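Local coordinates for Lmo0131 protein (Listeria monocytogenes, PDB 4Q6J) that is of unknown function but may act as a cyclic-guanylate-specific phosphodiesterase, at residues G37-V42 with I174-M179; K140-I145 with S169-I174; M179-L184 with I193-I198; E221-R224 with Y230-G233. All blocks are in the same frame, centred on the assembly; numbering follows the deposited sequence. Where two conformers were deposited one is given.

How the contacts relate
Contact 1 joins strand 35-45 to strand 174-177 through the interior of the barrel and closes the longest loop, 131 residues between its segments. Contact 2 is nested inside that loop, setting helix 136-146 against the turn that leads into strand 174-177; the two contacts share I174. The other two follow in series. Contact 3 starts at M179, where contact 1 ends, and folds the chain after that strand onto helix 189-204. Contact 4 then ties helix 217-225 to strand 230-231. It touches contact 3 where I182 packs on L223, and reaches contact 1 through Q232, which bonds both E39 and K176.

Contact 1: G37-V42 with I174-M179; sequences GFEGLV and IVKTDM
E39 and K176 reach toward each other across the interior of the TIM barrel of this EAL domain, from strand 35-45 and strand 174-177, which are not neighbours in the sheet. The CA atoms of E39 and K176 stand 11.0 Å apart, so the gap is bridged by the length of the two side chains. E39 begins the sequence E-G-L, its counterpart of the E-A-L motif that names the family. The glutamate is fully stretched, with CG anti to the backbone N (chi1 175°), and carries its carboxylate well off its strand. The lysine instead kinks at its third torsion (chi3 67°), and the side chains cross obliquely. Their charged ends form a long salt bridge, E39 OE1 to K176 NZ at 3.6 Å, and the ammonium lies over the plane of the carboxylate instead of within it. Closer bonding comes from Q232, whose amide donates through NE2 to E39 OE1 and accepts through OE1 from K176 NZ, linking the two charges. K176 also forms a salt bridge with E212, while N93 makes a weak hydrogen bond to E39 OE2. Both charged ends are buried, and it is chiefly Q232 and E212 that satisfy them. E39 OE1 lies almost on the extension of the K176 CE-NZ bond, a direction in which no N-H of the ammonium points.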
# COMPACT_ATOMS: atom_id res chain seq x y z
N GLY B 37 -5.08 27.82 19.07
CA GLY B 37 -6.15 27.12 18.37
C GLY B 37 -6.23 25.67 18.80
O GLY B 37 -5.56 25.26 19.74
N PHE B 38 -7.05 24.90 18.12
CA PHE B 38 -7.29 23.51 18.50
C PHE B 38 -7.28 22.62 17.29
O PHE B 38 -7.64 23.04 16.19
CB PHE B 38 -8.66 23.36 19.20
CG PHE B 38 -8.85 24.32 20.36
CD1 PHE B 38 -9.37 25.58 20.15
CD2 PHE B 38 -8.49 23.96 21.65
CE1 PHE B 38 -9.53 26.47 21.21
CE2 PHE B 38 -8.64 24.83 22.71
CZ PHE B 38 -9.15 26.08 22.49
N GLU B 39 -6.89 21.36 17.49
CA GLU B 39 -7.21 20.32 16.52
C GLU B 39 -8.53 19.60 16.86
O GLU B 39 -8.70 19.07 17.98
CB GLU B 39 -6.11 19.28 16.41
CG GLU B 39 -6.61 18.19 15.46
CD GLU B 39 -5.69 17.04 15.31
OE1 GLU B 39 -4.62 17.04 15.95
OE2 GLU B 39 -6.02 16.13 14.54
N GLY B 40 -9.46 19.57 15.91
CA GLY B 40 -10.71 18.88 16.12
C GLY B 40 -10.47 17.41 15.87
O GLY B 40 -9.88 17.03 14.87
N LEU B 41 -10.94 16.58 16.78
CA LEU B 41 -10.70 15.15 16.67
C LEU B 41 -12.01 14.45 16.91
O LEU B 41 -12.50 14.50 18.02
CB LEU B 41 -9.70 14.75 17.74
CG LEU B 41 -8.28 15.19 17.42
CD1 LEU B 41 -7.36 15.15 18.64
CD2 LEU B 41 -7.75 14.32 16.29
N VAL B 42 -12.57 13.81 15.88
CA VAL B 42 -13.87 13.15 16.02
C VAL B 42 -13.82 11.96 16.99
O VAL B 42 -12.82 11.26 17.08
CB VAL B 42 -14.47 12.71 14.66
CG1 VAL B 42 -13.90 11.36 14.23
CG2 VAL B 42 -15.98 12.68 14.72
N ILE B 174 0.56 24.88 6.82
CA ILE B 174 1.10 24.33 8.05
C ILE B 174 1.48 22.85 7.86
O ILE B 174 0.71 22.05 7.34
CB ILE B 174 0.09 24.45 9.22
CG1 ILE B 174 -0.14 25.92 9.60
CG2 ILE B 174 0.54 23.66 10.43
CD1 ILE B 174 -1.59 26.27 9.62
N VAL B 175 2.71 22.53 8.25
CA VAL B 175 3.18 21.16 8.26
C VAL B 175 3.11 20.63 9.68
O VAL B 175 3.66 21.23 10.59
CB VAL B 175 4.64 21.09 7.78
CG1 VAL B 175 5.29 19.77 8.20
CG2 VAL B 175 4.70 21.31 6.26
N LYS B 176 2.43 19.50 9.84
CA LYS B 176 2.32 18.84 11.13
C LYS B 176 3.17 17.57 11.11
O LYS B 176 3.23 16.84 10.11
CB LYS B 176 0.85 18.56 11.45
CG LYS B 176 0.01 19.80 11.23
CD LYS B 176 -1.33 19.76 11.93
CE LYS B 176 -1.20 19.80 13.45
NZ LYS B 176 -2.41 19.20 14.08
N THR B 177 3.85 17.33 12.22
CA THR B 177 4.69 16.15 12.36
C THR B 177 4.16 15.28 13.47
O THR B 177 3.62 15.78 14.44
CB THR B 177 6.11 16.56 12.67
OG1 THR B 177 6.11 17.34 13.87
CG2 THR B 177 6.66 17.40 11.51
N ASP B 178 4.31 13.98 13.34
CA ASP B 178 3.71 13.13 14.35
C ASP B 178 4.73 12.79 15.42
O ASP B 178 5.88 13.24 15.39
CB ASP B 178 2.98 11.93 13.74
CG ASP B 178 3.90 10.88 13.21
OD1 ASP B 178 4.33 10.02 14.00
OD2 ASP B 178 4.15 10.89 11.99
N MSE B 179 4.31 12.01 16.41
CA MSE B 179 5.05 11.87 17.64
C MSE B 179 6.44 11.29 17.44
O MSE B 179 7.34 11.70 18.15
CB MSE B 179 4.21 11.09 18.65
CG MSE B 179 4.49 9.61 18.68
SE MSE B 179 5.82 9.26 20.09
CE MSE B 179 4.54 8.06 20.98

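Contact 2: K140-I145 with S169-I174; sequences KNLRKI and SLPIDI
L142 meets the ring of P171 where helix 136-146, on the outer layer of the barrel, passes the turn between helix 163-169 and strand 174-177. This is the tight part. L142 CB touches P171 CG at 3.6 Å, and farther along the same side chain L142 CD1 comes to 3.7 Å from P171 CD. The leucine branch then continues past the proline to L170, with L142 CD1 and L170 CD2 3.9 Å apart. The first torsion of L142 (chi1 -68°) leaves CB against the proline and takes CG off past it, and CD1 turns back toward P171 CD and L170 CD2. P171 is the centre of an inverse gamma turn, closed by a weak bond from I172 N to L170 O, and this bend presents the ring to the helix. Behind L142 the packing is continued by M105 of helix 102-115, I126 of strand 122-127 and V152 of strand 151-154. The other flank is loose and faces solvent. There R143 passes the proline with its aliphatic part, R143 CG to P171 CG being 4.3 Å, and its guanidinium stands oblique to P171 CB while pairing with D139 on the same helix. K146 NZ, farther along, holds P171 O. No hydrogen bond crosses between the two segments, so the contact rests on burying the hydrocarbon of L142, L170 and P171.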
# COMPACT_ATOMS: atom_id res chain seq x y z
N LYS B 140 -6.49 22.69 -6.92
CA LYS B 140 -7.63 23.56 -7.24
C LYS B 140 -8.76 23.63 -6.21
O LYS B 140 -9.26 24.70 -5.90
CB LYS B 140 -8.21 23.18 -8.60
CG LYS B 140 -9.29 24.13 -9.11
CD LYS B 140 -9.27 24.22 -10.63
CE LYS B 140 -9.95 25.50 -11.11
NZ LYS B 140 -9.17 26.77 -10.85
N ASN B 141 -9.17 22.48 -5.70
CA ASN B 141 -10.15 22.36 -4.62
C ASN B 141 -9.76 23.20 -3.40
O ASN B 141 -10.56 23.97 -2.89
CB ASN B 141 -10.33 20.89 -4.21
CG ASN B 141 -11.16 20.14 -5.19
OD1 ASN B 141 -11.81 20.73 -6.01
ND2 ASN B 141 -11.15 18.82 -5.11
N LEU B 142 -8.50 23.04 -2.99
CA LEU B 142 -7.94 23.76 -1.87
C LEU B 142 -7.89 25.24 -2.18
O LEU B 142 -8.33 26.04 -1.37
CB LEU B 142 -6.55 23.23 -1.55
CG LEU B 142 -6.62 21.81 -1.00
CD1 LEU B 142 -5.27 21.18 -0.96
CD2 LEU B 142 -7.25 21.84 0.37
N ARG B 143 -7.37 25.60 -3.34
CA ARG B 143 -7.19 27.01 -3.68
C ARG B 143 -8.50 27.77 -3.57
O ARG B 143 -8.51 28.92 -3.14
CB ARG B 143 -6.58 27.21 -5.08
CG ARG B 143 -5.12 26.74 -5.29
CD ARG B 143 -4.51 27.42 -6.54
NE ARG B 143 -3.47 26.67 -7.27
CZ ARG B 143 -2.17 26.68 -6.99
NH1 ARG B 143 -1.33 25.98 -7.73
NH2 ARG B 143 -1.70 27.37 -5.95
N LYS B 144 -9.62 27.12 -3.92
CA LYS B 144 -10.94 27.76 -3.86
C LYS B 144 -11.39 28.01 -2.45
O LYS B 144 -12.05 29.01 -2.18
CB LYS B 144 -11.99 26.91 -4.52
CG LYS B 144 -11.94 27.00 -6.01
CD LYS B 144 -12.79 25.93 -6.64
CE LYS B 144 -12.52 25.86 -8.13
NZ LYS B 144 -13.50 25.01 -8.81
N ILE B 145 -11.07 27.09 -1.56
CA ILE B 145 -11.45 27.30 -0.17
C ILE B 145 -10.47 28.30 0.46
O ILE B 145 -10.87 29.13 1.27
CB ILE B 145 -11.54 25.98 0.61
CG1 ILE B 145 -12.67 25.12 0.04
CG2 ILE B 145 -11.84 26.23 2.07
CD1 ILE B 145 -13.04 23.96 0.90
N SER B 169 3.25 20.38 -4.39
CA SER B 169 2.16 20.62 -5.32
C SER B 169 0.78 20.96 -4.73
O SER B 169 -0.20 21.09 -5.47
CB SER B 169 2.06 19.47 -6.30
OG SER B 169 3.34 19.19 -6.84
N LEU B 170 0.69 21.11 -3.41
CA LEU B 170 -0.53 21.60 -2.77
C LEU B 170 -0.26 22.94 -2.08
O LEU B 170 0.89 23.27 -1.80
CB LEU B 170 -1.07 20.57 -1.79
CG LEU B 170 -1.55 19.28 -2.45
CD1 LEU B 170 -2.05 18.38 -1.37
CD2 LEU B 170 -2.62 19.61 -3.43
N PRO B 171 -1.31 23.74 -1.81
CA PRO B 171 -1.07 25.06 -1.23
C PRO B 171 -1.05 25.04 0.32
O PRO B 171 -1.83 25.67 1.00
CB PRO B 171 -2.24 25.88 -1.78
CG PRO B 171 -3.33 24.93 -1.80
CD PRO B 171 -2.72 23.58 -2.21
N ILE B 172 -0.08 24.31 0.85
CA ILE B 172 0.04 24.05 2.27
C ILE B 172 0.53 25.27 3.07
O ILE B 172 1.48 25.94 2.68
CB ILE B 172 1.01 22.86 2.51
CG1 ILE B 172 0.63 21.66 1.65
CG2 ILE B 172 1.03 22.48 3.95
CD1 ILE B 172 -0.78 21.25 1.80
N ASP B 173 -0.16 25.56 4.18
CA ASP B 173 0.22 26.62 5.13
C ASP B 173 0.97 26.06 6.35
O ASP B 173 1.87 26.69 6.88
CB ASP B 173 -1.01 27.35 5.67
CG ASP B 173 -1.81 28.06 4.60
OD1 ASP B 173 -1.25 28.94 3.93
OD2 ASP B 173 -3.00 27.74 4.45
N ILE B 174 0.56 24.88 6.82
CA ILE B 174 1.10 24.33 8.05
C ILE B 174 1.48 22.85 7.86
O ILE B 174 0.71 22.05 7.34
CB ILE B 174 0.09 24.45 9.22
CG1 ILE B 174 -0.14 25.92 9.60
CG2 ILE B 174 0.54 23.66 10.43
CD1 ILE B 174 -1.59 26.27 9.62

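Contact 3: M179-L184 with I193-I198; sequences MSFIAL and IIIRAI. With EDO (1,2-ethanediol), chain I.
The ring of F181 lies against helix 189-204, with I198 CG1 at its edge, near the ring plane and 4.3 Å from F181 CZ. Two other isoleucines come in obliquely, both from one side of the ring plane: I195 CG1 lies 3.7 Å from F181 CE2, and I194 CG2 lies 4.1 Å from F181 CZ. F181 and I195 run antiparallel, side by side, so that while the ring reaches the helix, the end of the isoleucine reaches back to the backbone, I195 CD1 to F181 O at 3.6 Å. F181 has CG swung anti to the backbone N (chi1 -157°), which carries the ring out from the short 3-10 turn 179-181. In the barrel this turn follows strand 174-177 and starts the connection to helix 189-204, so the phenylalanine fastens the beginning of a strand-to-helix loop onto the helix it leads to. The carbonyl of F181 is not left to the hydrocarbon, because Q191 NE2 of the same helix donates to it. Beyond the turn, L184 N gives a nearly straight hydrogen bond to O2 of a 1,2-ethanediol, probably from the crystallisation liquor, at 2.9 Å with an N-H...O angle of 169°. R168 of a neighbouring subunit binds S180 O and A183 O, and L201 of that subunit packs on I194 and A197.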
# COMPACT_ATOMS: atom_id res chain seq x y z
N MSE B 179 4.31 12.01 16.41
CA MSE B 179 5.05 11.87 17.64
C MSE B 179 6.44 11.29 17.44
O MSE B 179 7.34 11.70 18.15
CB MSE B 179 4.21 11.09 18.65
CG MSE B 179 4.49 9.61 18.68
SE MSE B 179 5.82 9.26 20.09
CE MSE B 179 4.54 8.06 20.98
N SER B 180 6.60 10.34 16.54
CA SER B 180 7.90 9.71 16.33
C SER B 180 8.97 10.73 15.88
O SER B 180 10.15 10.61 16.19
CB SER B 180 7.78 8.65 15.25
OG SER B 180 7.53 9.28 14.01
N PHE B 181 8.53 11.71 15.12
CA PHE B 181 9.43 12.69 14.58
C PHE B 181 10.25 13.43 15.67
O PHE B 181 11.37 13.87 15.41
CB PHE B 181 8.63 13.69 13.75
CG PHE B 181 9.43 14.41 12.72
CD1 PHE B 181 9.94 13.73 11.63
CD2 PHE B 181 9.67 15.75 12.83
CE1 PHE B 181 10.67 14.38 10.67
CE2 PHE B 181 10.42 16.41 11.85
CZ PHE B 181 10.92 15.71 10.78
N ILE B 182 9.67 13.58 16.86
CA ILE B 182 10.32 14.33 17.92
C ILE B 182 10.72 13.46 19.12
O ILE B 182 11.03 13.97 20.20
CB ILE B 182 9.45 15.54 18.37
CG1 ILE B 182 8.16 15.09 19.07
CG2 ILE B 182 9.13 16.39 17.17
CD1 ILE B 182 7.44 16.18 19.80
N ALA B 183 10.71 12.14 18.93
CA ALA B 183 11.11 11.25 19.99
C ALA B 183 12.59 10.88 19.87
O ALA B 183 13.16 10.95 18.77
CB ALA B 183 10.24 9.99 19.96
N LEU B 184 13.20 10.51 21.01
CA LEU B 184 14.60 10.05 21.06
C LEU B 184 15.68 11.12 20.80
O LEU B 184 16.82 10.78 20.49
CB LEU B 184 14.84 8.87 20.10
CG LEU B 184 13.89 7.66 20.15
CD1 LEU B 184 14.21 6.69 19.02
CD2 LEU B 184 13.91 6.94 21.48
N ILE B 193 19.22 17.20 13.22
CA ILE B 193 19.54 17.86 11.97
C ILE B 193 18.35 17.81 11.00
O ILE B 193 18.05 18.80 10.32
CB ILE B 193 20.81 17.26 11.36
CG1 ILE B 193 22.00 17.60 12.24
CG2 ILE B 193 21.06 17.84 10.00
CD1 ILE B 193 23.16 16.73 12.01
N ILE B 194 17.64 16.69 10.98
CA ILE B 194 16.53 16.55 10.06
C ILE B 194 15.41 17.51 10.40
O ILE B 194 14.86 18.19 9.52
CB ILE B 194 16.00 15.12 10.04
CG1 ILE B 194 17.01 14.20 9.36
CG2 ILE B 194 14.65 15.06 9.32
CD1 ILE B 194 16.79 12.74 9.66
N ILE B 195 15.08 17.58 11.68
CA ILE B 195 14.03 18.47 12.13
C ILE B 195 14.37 19.89 11.74
O ILE B 195 13.54 20.59 11.21
CB ILE B 195 13.83 18.42 13.65
CG1 ILE B 195 13.30 17.05 14.08
CG2 ILE B 195 12.87 19.52 14.08
CD1 ILE B 195 13.47 16.77 15.58
N ARG B 196 15.60 20.30 11.99
CA ARG B 196 15.96 21.67 11.73
C ARG B 196 15.84 21.95 10.23
O ARG B 196 15.29 22.98 9.84
CB ARG B 196 17.36 21.97 12.25
CG ARG B 196 17.73 23.43 12.11
CD ARG B 196 19.09 23.76 12.69
NE ARG B 196 19.15 23.72 14.15
CZ ARG B 196 18.92 24.76 14.95
NH1 ARG B 196 19.03 24.61 16.25
NH2 ARG B 196 18.57 25.93 14.45
N ALA B 197 16.31 21.03 9.40
CA ALA B 197 16.18 21.15 7.94
C ALA B 197 14.72 21.30 7.51
O ALA B 197 14.39 22.11 6.66
CB ALA B 197 16.79 19.96 7.28
N ILE B 198 13.83 20.52 8.11
CA ILE B 198 12.43 20.56 7.73
C ILE B 198 11.73 21.84 8.21
O ILE B 198 10.95 22.44 7.47
CB ILE B 198 11.69 19.27 8.19
CG1 ILE B 198 12.26 18.06 7.45
CG2 ILE B 198 10.20 19.39 7.99
CD1 ILE B 198 12.35 18.25 5.92
C1 EDO I . 11.25 12.21 24.71
O1 EDO I . 12.54 12.56 25.21
C2 EDO I . 11.14 10.71 24.65
O2 EDO I . 11.57 10.27 23.38

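Contact 4: E221-R224 with Y230-G233; sequences EKLR and YFQG
Helix 217-225 runs past strand 230-231, with L223 directed at it and R224 beside it; L223 and F231 are the closest backbone pair, their CA atoms 8.8 Å apart. F231 fills this gap with its ring, directed at the helix, and the far end of the ring rests against L223 CB and R224 CG. L223 CB approaches F231 CE1 obliquely at 3.6 Å. R224 meets the ring at its edge: R224 CG stands 3.6 Å from F231 CZ and close to the ring plane, while R224 N lies in that plane, 4.0 Å from F231 CZ. It is the CG methylene of the arginine, and not its charge, that touches. The R224 chain crosses the phenylalanine at about a right angle, then bends at its third torsion (chi3 -52°) on the exposed side of the helix. No hydrogen bond joins the two segments, and the contact is apolar at its centre. It closes the helix-to-strand half of the beta-alpha-beta unit formed by strand 208-211, helix 217-225 and strand 230-231. L223 and F231 both lean on T211 of the first strand, and V220, one turn back on the helix, also packs on F231. Strand 230-231 itself runs parallel to 208-211 and antiparallel to 20-29.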
# COMPACT_ATOMS: atom_id res chain seq x y z
N GLU B 221 12.28 22.49 25.00
CA GLU B 221 13.52 23.24 24.90
C GLU B 221 14.14 23.08 23.50
O GLU B 221 14.49 24.08 22.87
CB GLU B 221 14.48 22.79 25.99
CG GLU B 221 14.03 23.18 27.37
CD GLU B 221 14.85 22.52 28.47
OE1 GLU B 221 15.69 21.64 28.16
OE2 GLU B 221 14.68 22.88 29.65
N LYS B 222 14.25 21.84 23.01
CA LYS B 222 14.88 21.55 21.72
C LYS B 222 14.11 22.13 20.57
O LYS B 222 14.66 22.73 19.68
CB LYS B 222 15.02 20.06 21.52
CG LYS B 222 15.94 19.41 22.53
CD LYS B 222 16.21 17.97 22.21
CE LYS B 222 17.11 17.34 23.27
NZ LYS B 222 16.36 17.04 24.52
N LEU B 223 12.80 21.93 20.59
CA LEU B 223 11.96 22.34 19.48
C LEU B 223 11.88 23.85 19.41
O LEU B 223 11.88 24.40 18.32
CB LEU B 223 10.58 21.67 19.56
CG LEU B 223 10.68 20.14 19.57
CD1 LEU B 223 9.35 19.52 20.02
CD2 LEU B 223 11.19 19.60 18.21
N ARG B 224 11.78 24.52 20.56
CA ARG B 224 11.80 25.98 20.56
C ARG B 224 13.08 26.48 19.91
O ARG B 224 13.07 27.43 19.12
CB ARG B 224 11.73 26.53 21.98
CG ARG B 224 10.36 26.53 22.59
CD ARG B 224 10.31 27.40 23.85
NE ARG B 224 11.37 27.08 24.80
CZ ARG B 224 11.17 27.00 26.11
NH1 ARG B 224 12.18 26.70 26.92
NH2 ARG B 224 9.96 27.22 26.60
N TYR B 230 4.65 25.85 16.71
CA TYR B 230 3.50 25.46 17.53
C TYR B 230 3.69 24.08 18.08
O TYR B 230 4.30 23.24 17.43
CB TYR B 230 2.20 25.44 16.74
CG TYR B 230 1.92 26.73 16.01
CD1 TYR B 230 1.56 27.88 16.69
CD2 TYR B 230 1.99 26.79 14.63
CE1 TYR B 230 1.30 29.06 16.03
CE2 TYR B 230 1.72 27.97 13.94
CZ TYR B 230 1.38 29.10 14.65
OH TYR B 230 1.11 30.25 13.98
N PHE B 231 3.14 23.84 19.26
CA PHE B 231 3.22 22.55 19.93
C PHE B 231 1.84 21.95 20.18
O PHE B 231 0.87 22.67 20.42
CB PHE B 231 3.90 22.69 21.30
CG PHE B 231 5.31 23.24 21.26
CD1 PHE B 231 6.21 22.84 20.29
CD2 PHE B 231 5.73 24.16 22.21
CE1 PHE B 231 7.51 23.33 20.27
CE2 PHE B 231 7.01 24.66 22.19
CZ PHE B 231 7.89 24.24 21.22
N GLN B 232 1.78 20.63 20.20
CA GLN B 232 0.60 19.90 20.56
C GLN B 232 1.07 18.58 21.23
O GLN B 232 2.02 17.96 20.81
CB GLN B 232 -0.19 19.64 19.28
CG GLN B 232 -1.48 18.94 19.42
CD GLN B 232 -2.15 18.79 18.09
OE1 GLN B 232 -1.81 19.46 17.14
NE2 GLN B 232 -3.10 17.90 18.02
N GLY B 233 0.41 18.18 22.30
CA GLY B 233 0.74 16.91 22.89
C GLY B 233 0.33 16.87 24.34
O GLY B 233 -0.09 17.87 24.89